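Local coordinates for CDGSH iron-sulfur domain-containing protein 3, mitochondrial (Homo sapiens, PDB 6AVJ), which carries two [2Fe-2S] clusters that it can transfer to apoferrodoxins, and helps keep mitochondrial iron and reactive oxygen species at normal levels, at residues Thr10-Glu15 against Lys32-Asp37. The protein carries 2 engineered substitutions. Residues are numbered along the deposited sequence; the frame is centred on the assembly and turned at random.
Sequences TPIKVE and KQPFCD. With FES (Fe2/s2 (inorganic) cluster), chain D; FES (Fe2/s2 (inorganic) cluster), chain E.
Ile12 and Val14, alternate residues on one face of strand 12-16, press against Pro34 at the tip of a cluster-binding CDGSH loop. The contact joins the two halves of the monomeric NEET fold: the strand pairs antiparallel with 58-62, and the loop belongs to the motif that holds the first cluster. The cis peptide bond between Gln33 and Pro34 makes a type VIa beta turn, closed by Phe35 N hydrogen-bonded to Lys32 O, and the proline ring stands out as the bump. Its hollow lies between the two strand side chains. Pro34 CD sits against Ile12, 4.0 Å from its CD1 and slightly farther from its CG2; Pro34 CG meets Val14 CG1 tip to tip at 4.1 Å. Ile12 CG1 lies beside its own backbone N (chi1 -67°) and the chain then runs extended, which carries CD1 alongside the Pro34 ring onto Gln33, 3.5 Å from Gln33 O and near its CB. Beside Pro34 the loop packs on itself, Pro34 CG lying 3.8 Å above the centre of the Phe35 ring. Leu62 of the partner strand touches both Val14 and Phe35, extending the apolar patch. The contact is purely van der Waals. Gln33 turns its amide away: OE1 is hydrogen-bonded to Lys66 NZ and NE2 to Ser30 O. Each segment also reaches a different cluster: Pro11 lines the pocket of the second, while Cys36 SG binds FE1 of the first at 2.4 Å, an iron shared with the engineered Cys40. Val14 CG1 approaches the Phe35 ring obliquely and stops 4.2 Å from CE2.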
loop_
_atom_site.group_PDB
_atom_site.type_symbol
_atom_site.label_atom_id
_atom_site.label_comp_id
_atom_site.label_asym_id
_atom_site.label_seq_id
_atom_site.Cartn_x
_atom_site.Cartn_y
_atom_site.Cartn_z
ATOM N N THR A 10 0.475 2.234 -10.105
ATOM C CA THR A 10 1.161 3.518 -9.945
ATOM C C THR A 10 0.896 3.985 -8.523
ATOM O O THR A 10 -0.231 3.813 -8.020
ATOM C CB THR A 10 0.641 4.583 -10.932
ATOM O OG1 THR A 10 -0.749 4.781 -10.707
ATOM C CG2 THR A 10 0.760 4.105 -12.313
ATOM N N PRO A 11 1.889 4.606 -7.878
ATOM C CA PRO A 11 1.736 5.025 -6.478
ATOM C C PRO A 11 0.735 6.157 -6.363
ATOM O O PRO A 11 0.392 6.792 -7.350
ATOM C CB PRO A 11 3.154 5.500 -6.089
ATOM C CG PRO A 11 3.787 5.917 -7.391
ATOM C CD PRO A 11 3.230 4.916 -8.416
ATOM N N ILE A 12 0.289 6.433 -5.139
ATOM C CA ILE A 12 -0.589 7.560 -4.876
ATOM C C ILE A 12 0.171 8.585 -4.040
ATOM O O ILE A 12 0.751 8.259 -2.996
ATOM C CB ILE A 12 -1.908 7.137 -4.196
ATOM C CG1 ILE A 12 -2.716 6.306 -5.182
ATOM C CG2 ILE A 12 -2.728 8.356 -3.828
ATOM C CD1 ILE A 12 -3.829 5.498 -4.517
ATOM N N LYS A 13 0.184 9.814 -4.513
ATOM C CA LYS A 13 0.829 10.890 -3.775
ATOM C C LYS A 13 -0.122 11.381 -2.707
ATOM O O LYS A 13 -1.301 11.595 -2.982
ATOM C CB LYS A 13 1.206 12.043 -4.716
ATOM C CG LYS A 13 2.180 11.681 -5.787
ATOM C CD LYS A 13 2.820 12.922 -6.402
ATOM C CE LYS A 13 3.588 12.599 -7.695
ATOM N NZ LYS A 13 2.725 12.602 -8.946
ATOM N N VAL A 14 0.385 11.565 -1.483
ATOM C CA VAL A 14 -0.447 12.003 -0.368
ATOM C C VAL A 14 0.335 13.045 0.426
ATOM O O VAL A 14 1.562 12.937 0.613
ATOM C CB VAL A 14 -0.882 10.839 0.562
ATOM C CG1 VAL A 14 -1.609 9.783 -0.170
ATOM C CG2 VAL A 14 0.269 10.214 1.167
ATOM N N GLU A 15 -0.386 14.048 0.901
ATOM C CA GLU A 15 0.206 15.044 1.794
ATOM C C GLU A 15 0.097 14.478 3.202
ATOM O O GLU A 15 -0.994 14.451 3.781
ATOM C CB GLU A 15 -0.494 16.400 1.661
ATOM C CG GLU A 15 0.191 17.402 2.568
ATOM C CD GLU A 15 -0.304 18.829 2.408
ATOM O OE1 GLU A 15 -0.771 19.195 1.328
ATOM O OE2 GLU A 15 -0.176 19.570 3.381
ATOM N N LYS A 32 -9.883 2.091 -0.442
ATOM C CA LYS A 32 -9.468 3.483 -0.215
ATOM C C LYS A 32 -7.944 3.581 -0.259
ATOM O O LYS A 32 -7.307 4.104 0.672
ATOM C CB LYS A 32 -10.025 4.016 1.120
ATOM C CG LYS A 32 -11.547 3.683 1.262
ATOM C CD LYS A 32 -12.395 4.823 1.789
ATOM C CE LYS A 32 -12.192 5.027 3.296
ATOM N NZ LYS A 32 -12.918 6.251 3.816
ATOM N N GLN A 33 -7.356 3.082 -1.340
ATOM C CA GLN A 33 -5.917 3.028 -1.443
ATOM C C GLN A 33 -5.380 4.443 -1.281
ATOM O O GLN A 33 -5.995 5.398 -1.773
ATOM C CB GLN A 33 -5.478 2.444 -2.783
ATOM C CG GLN A 33 -5.675 0.927 -2.915
ATOM C CD GLN A 33 -4.826 0.156 -1.914
ATOM O OE1 GLN A 33 -3.703 0.586 -1.549
ATOM N NE2 GLN A 33 -5.358 -0.962 -1.436
ATOM N N PRO A 34 -4.204 4.606 -0.658
ATOM C CA PRO A 34 -3.198 3.598 -0.247
ATOM C C PRO A 34 -3.367 3.118 1.177
ATOM O O PRO A 34 -2.487 2.415 1.692
ATOM C CB PRO A 34 -1.886 4.362 -0.345
ATOM C CG PRO A 34 -2.286 5.761 -0.004
ATOM C CD PRO A 34 -3.672 5.978 -0.524
ATOM N N PHE A 35 -4.456 3.488 1.823
ATOM C CA PHE A 35 -4.648 3.245 3.251
ATOM C C PHE A 35 -5.650 2.125 3.495
ATOM O O PHE A 35 -6.488 1.813 2.650
ATOM C CB PHE A 35 -5.141 4.540 3.953
ATOM C CG PHE A 35 -4.185 5.697 3.797
ATOM C CD1 PHE A 35 -2.936 5.635 4.359
ATOM C CD2 PHE A 35 -4.545 6.833 3.068
ATOM C CE1 PHE A 35 -2.047 6.678 4.220
ATOM C CE2 PHE A 35 -3.681 7.871 2.922
ATOM C CZ PHE A 35 -2.415 7.795 3.488
ATOM N N CYS A 36 -5.565 1.549 4.685
ATOM C CA CYS A 36 -6.449 0.465 5.114
ATOM C C CYS A 36 -7.888 0.956 5.330
ATOM O O CYS A 36 -8.117 2.032 5.880
ATOM C CB CYS A 36 -5.875 -0.137 6.394
ATOM S SG CYS A 36 -6.782 -1.400 7.235
ATOM N N ASP A 37 -8.844 0.175 4.838
ATOM C CA ASP A 37 -10.262 0.365 5.099
ATOM C C ASP A 37 -10.866 -0.812 5.857
ATOM O O ASP A 37 -12.098 -0.900 5.971
ATOM C CB ASP A 37 -11.026 0.603 3.779
ATOM C CG ASP A 37 -11.131 -0.641 2.869
ATOM O OD1 ASP A 37 -10.602 -1.768 3.193
ATOM O OD2 ASP A 37 -11.770 -0.481 1.771
HETATM FE FE1 FES D . -6.278 -3.246 5.853
HETATM FE FE2 FES D . -5.350 -3.768 3.369
HETATM S S1 FES D . -4.196 -3.822 5.223
HETATM S S2 FES D . -7.378 -3.141 3.936
HETATM FE FE1 FES E . 5.757 2.032 -6.557
HETATM FE FE2 FES E . 4.620 -0.128 -5.242
HETATM S S1 FES E . 3.600 1.585 -6.228
HETATM S S2 FES E . 6.757 0.369 -5.506
#